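Local coordinates for protein superoxide dismutase [Fe] (Sulfolobus solfataricus, PDB 1WB7) that destroys toxic superoxide radicals by converting them into hydrogen peroxide and oxygen at one iron ion per subunit, working as a homotetramer, at residues Met150-Glu153 / Asn158-Ala161; Leu49-Lys54 / Gln68-Gly73; Asp31-Gly36 / Glu173-Leu178. The protein carries 1 engineered substitution. One frame throughout, in Å; residues are numbered along the deposited sequence.

Contact 1: Met150-Glu153 / Asn158-Ala161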
ATOM      1  N   MET A 150     -12.978  -9.936   3.343  1.00 10.90           N
ATOM      2  CA  MET A 150     -11.782  -9.156   3.079  1.00 10.88           C
ATOM      3  C   MET A 150     -12.115  -7.683   2.960  1.00 11.00           C
ATOM      4  O   MET A 150     -13.210  -7.319   2.535  1.00 10.93           O
ATOM      5  CB  MET A 150     -11.119  -9.632   1.781  1.00 10.56           C
ATOM      6  CG  MET A 150      -9.820  -8.912   1.406  1.00  8.97           C
ATOM      7  SD  MET A 150      -8.533  -9.030   2.672  1.00 12.58           S
ATOM      8  CE  MET A 150      -8.414 -10.812   2.879  1.00 12.25           C
ATOM      9  N   THR A 151     -11.175  -6.837   3.371  1.00 11.09           N
ATOM     10  CA  THR A 151     -11.351  -5.398   3.233  1.00 11.27           C
ATOM     11  C   THR A 151     -10.262  -4.933   2.270  1.00 11.27           C
ATOM     12  O   THR A 151      -9.104  -5.355   2.373  1.00 11.12           O
ATOM     13  CB  THR A 151     -11.206  -4.623   4.585  1.00 12.27           C
ATOM     14  OG1 THR A 151      -9.985  -4.997   5.237  1.00 12.25           O
ATOM     15  CG2 THR A 151     -12.394  -4.899   5.502  1.00 11.65           C
ATOM     16  N   PHE A 152     -10.651  -4.094   1.315  1.00 11.36           N
ATOM     17  CA  PHE A 152      -9.718  -3.536   0.335  1.00 11.54           C
ATOM     18  C   PHE A 152      -9.380  -2.126   0.807  1.00 11.93           C
ATOM     19  O   PHE A 152     -10.216  -1.453   1.412  1.00 11.95           O
ATOM     20  CB  PHE A 152     -10.373  -3.377  -1.048  1.00  8.60           C
ATOM     21  CG  PHE A 152     -10.791  -4.665  -1.710  1.00  7.44           C
ATOM     22  CD1 PHE A 152     -11.594  -4.626  -2.852  1.00  4.96           C
ATOM     23  CD2 PHE A 152     -10.402  -5.905  -1.209  1.00  5.10           C
ATOM     24  CE1 PHE A 152     -12.008  -5.799  -3.483  1.00  4.85           C
ATOM     25  CE2 PHE A 152     -10.809  -7.082  -1.836  1.00  6.43           C
ATOM     26  CZ  PHE A 152     -11.614  -7.031  -2.973  1.00  6.84           C
ATOM     27  N   GLU A 153      -8.158  -1.689   0.542  1.00 12.23           N
ATOM     28  CA  GLU A 153      -7.761  -0.324   0.864  1.00 12.51           C
ATOM     29  C   GLU A 153      -7.670   0.282  -0.537  1.00 12.48           C
ATOM     30  O   GLU A 153      -7.020  -0.279  -1.427  1.00 12.47           O
ATOM     31  CB  GLU A 153      -6.430  -0.307   1.616  1.00 12.97           C
ATOM     32  CG  GLU A 153      -6.584  -0.898   3.014  1.00 14.10           C
ATOM     33  CD  GLU A 153      -5.276  -1.075   3.756  1.00 17.66           C
ATOM     34  OE1 GLU A 153      -5.200  -2.015   4.572  1.00 22.75           O
ATOM     35  OE2 GLU A 153      -4.330  -0.284   3.542  1.00 22.59           O
ATOM     36  N   ASN A 158      -5.262  -5.429  -1.406  1.00 11.68           N
ATOM     37  CA  ASN A 158      -5.770  -6.549  -0.597  1.00 11.52           C
ATOM     38  C   ASN A 158      -6.643  -7.590  -1.298  1.00 11.53           C
ATOM     39  O   ASN A 158      -7.117  -8.523  -0.651  1.00 11.27           O
ATOM     40  CB  ASN A 158      -6.513  -6.040   0.639  1.00 11.02           C
ATOM     41  CG  ASN A 158      -5.659  -5.136   1.496  1.00 12.14           C
ATOM     42  OD1 ASN A 158      -4.456  -5.023   1.287  1.00 13.55           O
ATOM     43  ND2 ASN A 158      -6.281  -4.492   2.472  1.00  8.87           N
ATOM     44  N   HIS A 159      -6.861  -7.442  -2.605  1.00 11.35           N
ATOM     45  CA  HIS A 159      -7.667  -8.414  -3.331  1.00 11.14           C
ATOM     46  C   HIS A 159      -7.018  -9.787  -3.214  1.00 11.23           C
ATOM     47  O   HIS A 159      -5.817  -9.892  -2.952  1.00 11.11           O
ATOM     48  CB  HIS A 159      -7.734  -8.104  -4.832  1.00  9.20           C
ATOM     49  CG  HIS A 159      -8.422  -6.823  -5.171  1.00 11.19           C
ATOM     50  ND1 HIS A 159      -9.297  -6.716  -6.230  1.00 10.54           N
ATOM     51  CD2 HIS A 159      -8.330  -5.585  -4.629  1.00 11.26           C
ATOM     52  CE1 HIS A 159      -9.717  -5.466  -6.323  1.00 14.29           C
ATOM     53  NE2 HIS A 159      -9.145  -4.760  -5.364  1.00  8.02           N
ATOM     54  N   ILE A 160      -7.819 -10.829  -3.415  1.00 11.18           N
ATOM     55  CA  ILE A 160      -7.312 -12.194  -3.423  1.00 11.32           C
ATOM     56  C   ILE A 160      -7.459 -12.604  -4.880  1.00 11.41           C
ATOM     57  O   ILE A 160      -8.524 -12.457  -5.478  1.00 11.34           O
ATOM     58  CB  ILE A 160      -8.120 -13.152  -2.523  1.00 11.65           C
ATOM     59  CG1 ILE A 160      -7.835 -12.836  -1.047  1.00 11.42           C
ATOM     60  CG2 ILE A 160      -7.728 -14.600  -2.838  1.00 11.94           C
ATOM     61  CD1 ILE A 160      -8.650 -13.655  -0.054  1.00 13.18           C
ATOM     62  N   ALA A 161      -6.369 -13.099  -5.442  1.00 11.64           N
ATOM     63  CA  ALA A 161      -6.307 -13.486  -6.840  1.00 12.26           C
ATOM     64  C   ALA A 161      -7.387 -14.390  -7.409  1.00 12.71           C
ATOM     65  O   ALA A 161      -7.776 -15.395  -6.812  1.00 12.70           O
ATOM     66  CB  ALA A 161      -4.937 -14.106  -7.130  1.00 12.26           C
TER
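At the end of strand 147-153, the outermost within this chain in the antiparallel sheet of the C-terminal domain, Phe152 stacks on His159 while Asn158 turns back onto the strand, so that the chain folds over the strand it has just left. Asn158 carries most of the contact. Its positive phi of 91° is more easily tolerated by asparagine than by most residues, and its ND2 donates a fairly straight bond of 3.0 Å to the backbone O of Thr151. The acceptor oxygen lies almost in the plane of the Asn158 amide, though the donor is tilted from the carbonyl plane. A weak second bond, Asn158 ND2 to Glu153 OE1 at 3.4 Å, uses the same amide nitrogen, with the carboxylate turned nearly perpendicular to the amide. The rings of Phe152 and His159 lie face to face, centroids 3.9 Å apart and planes only 11° from parallel. Were Phe152 replaced by an alanine, the imidazole of His159 would probably lose the face it stacks on and be held mainly by the hydrogen bond between its NE2 and His155 O. Met150 starts with CG anti to its backbone N (chi1 -178°) and then bends twice, which lays CG 3.4 Å from Asn158 O and carries CE to 4.1 Å from Ile160 CD1. A flexible, unbranched thioether suits this curved path.

Glu153 has its stronger partner elsewhere, in a salt bridge to Arg72 of the third subunit. Asn158 O and His159 O are bonded by Thr75 and Asn79 of the second subunit. Strand 147-153 pairs antiparallel with strand 134-140, whose Tyr139 packs on Phe152 and His159, and Leu83 of helix 67-89 also touches Phe152.

Contact 2: Leu49-Lys54 / Gln68-Gly73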
ATOM      1  N   LEU A  49      -5.544   3.392 -21.223  1.00 15.10           N
ATOM      2  CA  LEU A  49      -5.369   2.315 -22.195  1.00 15.20           C
ATOM      3  C   LEU A  49      -4.862   2.929 -23.504  1.00 15.47           C
ATOM      4  O   LEU A  49      -3.952   2.401 -24.149  1.00 15.31           O
ATOM      5  CB  LEU A  49      -6.697   1.594 -22.444  1.00 14.62           C
ATOM      6  CG  LEU A  49      -7.178   0.582 -21.405  1.00 13.16           C
ATOM      7  CD1 LEU A  49      -8.537   0.047 -21.819  1.00 10.55           C
ATOM      8  CD2 LEU A  49      -6.167  -0.559 -21.289  1.00 10.20           C
ATOM      9  N   GLU A  50      -5.455   4.056 -23.893  1.00 15.78           N
ATOM     10  CA  GLU A  50      -5.039   4.733 -25.114  1.00 16.22           C
ATOM     11  C   GLU A  50      -3.572   5.099 -25.013  1.00 16.18           C
ATOM     12  O   GLU A  50      -2.820   4.967 -25.976  1.00 16.60           O
ATOM     13  CB  GLU A  50      -5.866   5.997 -25.337  1.00 17.46           C
ATOM     14  CG  GLU A  50      -7.281   5.704 -25.793  1.00 26.36           C
ATOM     15  CD  GLU A  50      -8.155   6.936 -25.809  1.00 32.03           C
ATOM     16  OE1 GLU A  50      -9.352   6.796 -26.135  1.00 40.27           O
ATOM     17  OE2 GLU A  50      -7.654   8.038 -25.495  1.00 35.06           O
ATOM     18  N   ARG A  51      -3.164   5.555 -23.836  1.00 15.75           N
ATOM     19  CA  ARG A  51      -1.780   5.932 -23.631  1.00 15.30           C
ATOM     20  C   ARG A  51      -0.880   4.698 -23.671  1.00 15.05           C
ATOM     21  O   ARG A  51       0.199   4.722 -24.268  1.00 15.07           O
ATOM     22  CB  ARG A  51      -1.641   6.665 -22.298  1.00 16.22           C
ATOM     23  CG  ARG A  51      -0.297   7.297 -22.097  1.00 16.33           C
ATOM     24  CD  ARG A  51      -0.341   8.328 -20.982  1.00 19.05           C
ATOM     25  NE  ARG A  51       1.016   8.716 -20.623  1.00 18.39           N
ATOM     26  CZ  ARG A  51       1.822   9.412 -21.411  1.00 17.53           C
ATOM     27  NH1 ARG A  51       1.402   9.809 -22.605  1.00 18.68           N
ATOM     28  NH2 ARG A  51       3.056   9.689 -21.013  1.00 15.04           N
ATOM     29  N   LEU A  52      -1.322   3.611 -23.048  1.00 14.73           N
ATOM     30  CA  LEU A  52      -0.530   2.387 -23.058  1.00 14.52           C
ATOM     31  C   LEU A  52      -0.383   1.854 -24.491  1.00 14.45           C
ATOM     32  O   LEU A  52       0.653   1.293 -24.848  1.00 14.30           O
ATOM     33  CB  LEU A  52      -1.172   1.324 -22.163  1.00 13.52           C
ATOM     34  CG  LEU A  52      -0.375   0.021 -22.067  1.00 11.82           C
ATOM     35  CD1 LEU A  52       1.041   0.313 -21.618  1.00 11.93           C
ATOM     36  CD2 LEU A  52      -1.063  -0.928 -21.100  1.00 14.77           C
ATOM     37  N   GLU A  53      -1.417   2.041 -25.310  1.00 14.54           N
ATOM     38  CA  GLU A  53      -1.358   1.590 -26.697  1.00 14.64           C
ATOM     39  C   GLU A  53      -0.224   2.326 -27.403  1.00 14.68           C
ATOM     40  O   GLU A  53       0.524   1.738 -28.181  1.00 14.51           O
ATOM     41  CB  GLU A  53      -2.675   1.881 -27.421  1.00 15.19           C
ATOM     42  CG  GLU A  53      -3.890   1.169 -26.861  1.00 17.26           C
ATOM     43  CD  GLU A  53      -5.163   1.564 -27.589  1.00 21.22           C
ATOM     44  OE1 GLU A  53      -5.215   2.697 -28.120  1.00 22.93           O
ATOM     45  OE2 GLU A  53      -6.117   0.756 -27.618  1.00 20.77           O
ATOM     46  N   LYS A  54      -0.101   3.621 -27.128  1.00 14.88           N
ATOM     47  CA  LYS A  54       0.951   4.420 -27.740  1.00 15.13           C
ATOM     48  C   LYS A  54       2.334   3.946 -27.294  1.00 15.29           C
ATOM     49  O   LYS A  54       3.292   3.999 -28.064  1.00 15.14           O
ATOM     50  CB  LYS A  54       0.763   5.901 -27.404  1.00 15.75           C
ATOM     51  CG  LYS A  54      -0.394   6.574 -28.147  1.00 14.22           C
ATOM     52  CD  LYS A  54      -0.410   8.072 -27.840  1.00 18.43           C
ATOM     53  CE  LYS A  54      -1.515   8.814 -28.587  1.00 20.41           C
ATOM     54  NZ  LYS A  54      -2.881   8.505 -28.064  1.00 27.67           N
ATOM     55  N   GLN A  68       5.227   2.923 -14.558  1.00 14.11           N
ATOM     56  CA  GLN A  68       4.559   2.645 -13.290  1.00 13.67           C
ATOM     57  C   GLN A  68       3.346   3.554 -13.087  1.00 13.40           C
ATOM     58  O   GLN A  68       2.374   3.169 -12.429  1.00 13.15           O
ATOM     59  CB  GLN A  68       5.533   2.787 -12.117  1.00 12.98           C
ATOM     60  CG  GLN A  68       6.308   1.513 -11.822  1.00 14.33           C
ATOM     61  CD  GLN A  68       5.390   0.347 -11.457  1.00 15.74           C
ATOM     62  OE1 GLN A  68       4.572   0.454 -10.541  1.00 15.41           O
ATOM     63  NE2 GLN A  68       5.527  -0.770 -12.169  1.00 10.52           N
ATOM     64  N   GLY A  69       3.402   4.756 -13.656  1.00 12.97           N
ATOM     65  CA  GLY A  69       2.283   5.667 -13.525  1.00 12.67           C
ATOM     66  C   GLY A  69       1.105   5.162 -14.339  1.00 12.89           C
ATOM     67  O   GLY A  69      -0.048   5.262 -13.911  1.00 12.89           O
ATOM     68  N   ILE A  70       1.391   4.611 -15.518  1.00 12.78           N
ATOM     69  CA  ILE A  70       0.339   4.091 -16.387  1.00 12.80           C
ATOM     70  C   ILE A  70      -0.255   2.804 -15.811  1.00 12.57           C
ATOM     71  O   ILE A  70      -1.470   2.681 -15.670  1.00 12.19           O
ATOM     72  CB  ILE A  70       0.884   3.811 -17.816  1.00 14.29           C
ATOM     73  CG1 ILE A  70       1.314   5.128 -18.471  1.00 12.17           C
ATOM     74  CG2 ILE A  70      -0.191   3.132 -18.673  1.00 14.21           C
ATOM     75  CD1 ILE A  70       2.091   4.948 -19.760  1.00 11.17           C
ATOM     76  N   ILE A  71       0.617   1.859 -15.468  1.00 12.67           N
ATOM     77  CA  ILE A  71       0.204   0.572 -14.917  1.00 12.81           C
ATOM     78  C   ILE A  71      -0.560   0.700 -13.601  1.00 12.80           C
ATOM     79  O   ILE A  71      -1.595   0.062 -13.408  1.00 12.82           O
ATOM     80  CB  ILE A  71       1.431  -0.347 -14.709  1.00 14.18           C
ATOM     81  CG1 ILE A  71       2.042  -0.702 -16.070  1.00 12.82           C
ATOM     82  CG2 ILE A  71       1.029  -1.610 -13.960  1.00 13.64           C
ATOM     83  CD1 ILE A  71       1.100  -1.454 -16.992  1.00 13.97           C
ATOM     84  N   ARG A  72      -0.063   1.529 -12.693  1.00 12.63           N
ATOM     85  CA  ARG A  72      -0.737   1.698 -11.415  1.00 12.35           C
ATOM     86  C   ARG A  72      -2.036   2.497 -11.592  1.00 12.14           C
ATOM     87  O   ARG A  72      -3.016   2.277 -10.876  1.00 11.93           O
ATOM     88  CB  ARG A  72       0.199   2.384 -10.423  1.00 12.00           C
ATOM     89  CG  ARG A  72      -0.177   2.159  -8.980  1.00 13.73           C
ATOM     90  CD  ARG A  72       1.060   1.976  -8.115  1.00 10.78           C
ATOM     91  NE  ARG A  72       0.687   1.803  -6.717  1.00 11.96           N
ATOM     92  CZ  ARG A  72       0.133   2.755  -5.978  1.00  9.64           C
ATOM     93  NH1 ARG A  72      -0.098   3.949  -6.509  1.00 10.52           N
ATOM     94  NH2 ARG A  72      -0.209   2.514  -4.718  1.00 10.64           N
ATOM     95  N   GLY A  73      -2.045   3.420 -12.550  1.00 11.93           N
ATOM     96  CA  GLY A  73      -3.246   4.196 -12.807  1.00 11.61           C
ATOM     97  C   GLY A  73      -4.307   3.271 -13.387  1.00 11.72           C
ATOM     98  O   GLY A  73      -5.514   3.456 -13.184  1.00 11.85           O
TER
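Leu52 and Ile70 bring their CA atoms to 6.9 Å where two helices, 27-57 and 67-89, run side by side in roughly opposite directions. They are the two arms of the alpha-hairpin domain of iron/manganese superoxide dismutases, and this contact lies near the connection between them, away from the iron. Both segments are regular helix, as the backbone bonds Glu53 N to Leu49 O (2.8 Å) and Gly73 N to Gly69 O (3.0 Å) attest, and no hydrogen bond passes from one to the other.

The packing rests on Ile70, whose branched side chain enters between Arg51 and Leu52. Its two arms divide the work: CG2 faces Leu52, and the longer arm through CG1 ends in CD1 beside Arg51. A beta-branched residue suits a place where two neighbours on the opposing helix must be met at once. Arg51 has CG anti to its backbone N (chi1 -170°) and stays extended as far as NE, so that it passes the tip of Ile70 at about a right angle; its CG lies 4.1 Å from Ile70 CD1. Arginine fits because its methylenes can cover an apolar residue while the charged end travels on. That end binds Asp66 of the fourth subunit through NE in a salt bridge, and NH1 is hydrogen-bonded to Gly63 O of the same subunit. Leu52 also packs on Leu74 one turn further along helix 67-89, while on another side of that helix Ile71 packs on Met150 of the second subunit. Between the two segments the closest approaches are those of Ile70: CD1 to Arg51 NE at 4.0 Å, and CG2 to Leu52 CB at 4.1 Å.

Contact 3: Asp31-Gly36 / Glu173-Leu178. With FE (Fe (III) ion), chain C.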
ATOM      1  N   ASP A  31     -26.785   9.376  -7.666  1.00 17.08           N
ATOM      2  CA  ASP A  31     -26.643  10.175  -8.873  1.00 16.71           C
ATOM      3  C   ASP A  31     -25.184  10.504  -9.203  1.00 16.24           C
ATOM      4  O   ASP A  31     -24.704  10.200 -10.293  1.00 16.34           O
ATOM      5  CB  ASP A  31     -27.443  11.473  -8.722  1.00 18.75           C
ATOM      6  CG  ASP A  31     -27.481  12.289 -10.000  1.00 21.84           C
ATOM      7  OD1 ASP A  31     -27.976  13.432  -9.956  1.00 25.40           O
ATOM      8  OD2 ASP A  31     -27.025  11.787 -11.050  1.00 25.70           O
ATOM      9  N   VAL A  32     -24.477  11.126  -8.265  1.00 15.75           N
ATOM     10  CA  VAL A  32     -23.085  11.494  -8.505  1.00 15.23           C
ATOM     11  C   VAL A  32     -22.159  10.282  -8.396  1.00 14.74           C
ATOM     12  O   VAL A  32     -21.117  10.211  -9.050  1.00 14.69           O
ATOM     13  CB  VAL A  32     -22.624  12.606  -7.516  1.00 14.46           C
ATOM     14  CG1 VAL A  32     -22.702  12.110  -6.081  1.00 15.28           C
ATOM     15  CG2 VAL A  32     -21.216  13.055  -7.851  1.00 15.14           C
ATOM     16  N   HIS A  33     -22.550   9.321  -7.575  1.00 14.28           N
ATOM     17  CA  HIS A  33     -21.744   8.123  -7.394  1.00 13.95           C
ATOM     18  C   HIS A  33     -21.631   7.353  -8.711  1.00 13.81           C
ATOM     19  O   HIS A  33     -20.570   6.838  -9.053  1.00 13.45           O
ATOM     20  CB  HIS A  33     -22.372   7.239  -6.316  1.00 10.38           C
ATOM     21  CG  HIS A  33     -21.419   6.258  -5.711  1.00  9.68           C
ATOM     22  ND1 HIS A  33     -21.736   5.500  -4.604  1.00  8.69           N
ATOM     23  CD2 HIS A  33     -20.152   5.921  -6.046  1.00  8.30           C
ATOM     24  CE1 HIS A  33     -20.705   4.740  -4.284  1.00  8.69           C
ATOM     25  NE2 HIS A  33     -19.731   4.976  -5.142  1.00 10.33           N
ATOM     26  N   TYR A  34     -22.735   7.291  -9.451  1.00 14.20           N
ATOM     27  CA  TYR A  34     -22.767   6.584 -10.731  1.00 14.46           C
ATOM     28  C   TYR A  34     -22.321   7.480 -11.888  1.00 14.81           C
ATOM     29  O   TYR A  34     -21.356   7.169 -12.596  1.00 15.02           O
ATOM     30  CB  TYR A  34     -24.186   6.066 -10.998  1.00 13.52           C
ATOM     31  CG  TYR A  34     -24.379   5.439 -12.360  1.00 12.66           C
ATOM     32  CD1 TYR A  34     -23.809   4.205 -12.668  1.00 13.50           C
ATOM     33  CD2 TYR A  34     -25.108   6.094 -13.351  1.00 13.35           C
ATOM     34  CE1 TYR A  34     -23.956   3.635 -13.923  1.00 13.87           C
ATOM     35  CE2 TYR A  34     -25.261   5.532 -14.618  1.00 16.00           C
ATOM     36  CZ  TYR A  34     -24.682   4.301 -14.895  1.00 17.13           C
ATOM     37  OH  TYR A  34     -24.821   3.738 -16.143  1.00 20.80           O
ATOM     38  N   ASN A  35     -23.018   8.595 -12.073  1.00 14.92           N
ATOM     39  CA  ASN A  35     -22.701   9.513 -13.168  1.00 15.17           C
ATOM     40  C   ASN A  35     -21.406  10.285 -13.009  1.00 15.13           C
ATOM     41  O   ASN A  35     -20.848  10.768 -13.993  1.00 15.01           O
ATOM     42  CB  ASN A  35     -23.853  10.493 -13.377  1.00 15.61           C
ATOM     43  CG  ASN A  35     -25.112   9.801 -13.816  1.00 15.69           C
ATOM     44  OD1 ASN A  35     -25.132   9.138 -14.850  1.00 19.45           O
ATOM     45  ND2 ASN A  35     -26.167   9.933 -13.027  1.00 15.85           N
ATOM     46  N   GLY A  36     -20.928  10.403 -11.775  1.00 15.14           N
ATOM     47  CA  GLY A  36     -19.689  11.122 -11.541  1.00 15.00           C
ATOM     48  C   GLY A  36     -18.507  10.200 -11.296  1.00 14.82           C
ATOM     49  O   GLY A  36     -17.595  10.110 -12.114  1.00 14.84           O
ATOM     50  N   GLU A 173     -15.653   7.426   1.109  1.00 14.63           N
ATOM     51  CA  GLU A 173     -16.552   8.390   1.729  1.00 14.78           C
ATOM     52  C   GLU A 173     -17.679   8.897   0.834  1.00 14.84           C
ATOM     53  O   GLU A 173     -18.758   9.218   1.333  1.00 14.79           O
ATOM     54  CB  GLU A 173     -15.733   9.551   2.291  1.00 16.23           C
ATOM     55  CG  GLU A 173     -14.749   9.088   3.351  1.00 17.88           C
ATOM     56  CD  GLU A 173     -13.864  10.200   3.868  1.00 22.20           C
ATOM     57  OE1 GLU A 173     -13.232  10.886   3.037  1.00 18.97           O
ATOM     58  OE2 GLU A 173     -13.795  10.374   5.109  1.00 22.16           O
ATOM     59  N   HIS A 174     -17.447   8.953  -0.477  1.00 14.94           N
ATOM     60  CA  HIS A 174     -18.471   9.434  -1.407  1.00 15.25           C
ATOM     61  C   HIS A 174     -19.668   8.496  -1.501  1.00 15.54           C
ATOM     62  O   HIS A 174     -20.682   8.829  -2.098  1.00 15.70           O
ATOM     63  CB  HIS A 174     -17.884   9.637  -2.811  1.00 14.88           C
ATOM     64  CG  HIS A 174     -17.392   8.379  -3.454  1.00 16.11           C
ATOM     65  ND1 HIS A 174     -16.061   8.157  -3.733  1.00 16.60           N
ATOM     66  CD2 HIS A 174     -18.053   7.276  -3.877  1.00 16.27           C
ATOM     67  CE1 HIS A 174     -15.923   6.971  -4.300  1.00 14.51           C
ATOM     68  NE2 HIS A 174     -17.117   6.416  -4.399  1.00 16.24           N
ATOM     69  N   ALA A 175     -19.557   7.318  -0.909  1.00 15.91           N
ATOM     70  CA  ALA A 175     -20.656   6.367  -0.953  1.00 15.86           C
ATOM     71  C   ALA A 175     -21.683   6.655   0.133  1.00 15.85           C
ATOM     72  O   ALA A 175     -22.783   6.104   0.106  1.00 15.77           O
ATOM     73  CB  ALA A 175     -20.121   4.958  -0.790  1.00 15.03           C
ATOM     74  N   TYR A 176     -21.340   7.528   1.076  1.00 15.83           N
ATOM     75  CA  TYR A 176     -22.251   7.817   2.180  1.00 16.03           C
ATOM     76  C   TYR A 176     -22.180   9.208   2.802  1.00 16.28           C
ATOM     77  O   TYR A 176     -23.110   9.617   3.490  1.00 16.55           O
ATOM     78  CB  TYR A 176     -22.017   6.792   3.295  1.00 14.08           C
ATOM     79  CG  TYR A 176     -20.623   6.867   3.902  1.00 13.26           C
ATOM     80  CD1 TYR A 176     -20.285   7.868   4.817  1.00 13.14           C
ATOM     81  CD2 TYR A 176     -19.633   5.959   3.532  1.00 14.56           C
ATOM     82  CE1 TYR A 176     -18.991   7.963   5.350  1.00 12.74           C
ATOM     83  CE2 TYR A 176     -18.336   6.046   4.053  1.00 14.18           C
ATOM     84  CZ  TYR A 176     -18.024   7.049   4.961  1.00 14.40           C
ATOM     85  OH  TYR A 176     -16.748   7.130   5.474  1.00 15.75           O
ATOM     86  N   TYR A 177     -21.091   9.932   2.570  1.00 16.52           N
ATOM     87  CA  TYR A 177     -20.920  11.238   3.196  1.00 16.78           C
ATOM     88  C   TYR A 177     -22.069  12.234   3.117  1.00 17.14           C
ATOM     89  O   TYR A 177     -22.475  12.779   4.137  1.00 17.14           O
ATOM     90  CB  TYR A 177     -19.645  11.921   2.691  1.00 17.61           C
ATOM     91  CG  TYR A 177     -18.926  12.640   3.808  1.00 16.79           C
ATOM     92  CD1 TYR A 177     -18.133  11.935   4.712  1.00 16.53           C
ATOM     93  CD2 TYR A 177     -19.102  14.008   4.014  1.00 15.76           C
ATOM     94  CE1 TYR A 177     -17.534  12.573   5.800  1.00 15.52           C
ATOM     95  CE2 TYR A 177     -18.508  14.655   5.100  1.00 15.41           C
ATOM     96  CZ  TYR A 177     -17.727  13.928   5.989  1.00 16.72           C
ATOM     97  OH  TYR A 177     -17.160  14.552   7.074  1.00 15.50           O
ATOM     98  N   LEU A 178     -22.583  12.486   1.917  1.00 17.36           N
ATOM     99  CA  LEU A 178     -23.677  13.443   1.751  1.00 17.72           C
ATOM    100  C   LEU A 178     -24.865  13.159   2.652  1.00 17.91           C
ATOM    101  O   LEU A 178     -25.590  14.076   3.022  1.00 18.20           O
ATOM    102  CB  LEU A 178     -24.159  13.464   0.298  1.00 17.58           C
ATOM    103  CG  LEU A 178     -23.231  14.102  -0.731  1.00 18.59           C
ATOM    104  CD1 LEU A 178     -23.785  13.884  -2.136  1.00 20.78           C
ATOM    105  CD2 LEU A 178     -23.093  15.586  -0.425  1.00 19.21           C
TER
HETATM  106 FE    FE C 212     -17.677   4.387  -4.834  1.00 14.56          FE
HETATM  107  O   HOH W   1     -23.384   4.754  -2.450  1.00 14.01           O
HETATM  108  O   HOH W   2     -15.441   3.821  -4.253  1.00 29.12           O
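His33 and His174 meet at the iron, which His33 NE2 holds at 2.2 Å and His174 NE2 at 2.1 Å. Water 2 is a further ligand at 2.4 Å from the ion, almost in line beyond it from His33 NE2, and His84 and Asp170 complete the site. The two NE2 atoms of His33 and His174 are 3.1 Å apart because they share a metal and not because of a hydrogen bond. The edge of His174 points toward the face of His33 in an offset edge-to-face pair with planes at 74°.

This is the family's metal centre: the alpha-hairpin domain supplies His33 and His84, the C-terminal domain Asp170 and His174, so the ion joins the two. Behind the ligands, water 1 helps to hold the rotation of the His33 ring, which the iron already grips through NE2: it accepts from ND1 in the ring plane at 2.8 Å and donates to Ala175 O at 3.0 Å. Ala175 is small enough to let the ring come close, its CB 3.5 Å from His33 CE1. His174 CG sits between its backbone N and carbonyl carbon (chi1 64°), which turns NE2 to the iron and leaves ND1 facing the third subunit, where Glu173 hydrogen-bonds it, a reciprocal pair that links two active sites. Farther from the metal, Val32 CG1 comes loosely against Leu178 CD1 at 4.5 Å.

In the fold
From the N terminus, the chain first lays down Asp31-Gly36 near the start of helix 27-57, a half of contact 3 that waits for its partner until Glu173-Leu178. Further along the same helix, contact 2 closes a short connection to helix 67-89 and so joins the two helices at that end of the alpha hairpin. In the C-terminal domain contact 1 closes the short loop after strand 147-153. Only then does contact 3 close, joining the two domains at the iron. Contacts 1 and 2 thus follow one another in series, both enclosed by contact 3, and none cross. The centres of contacts 1 and 2 are about 23 Å apart, yet both touch the second subunit.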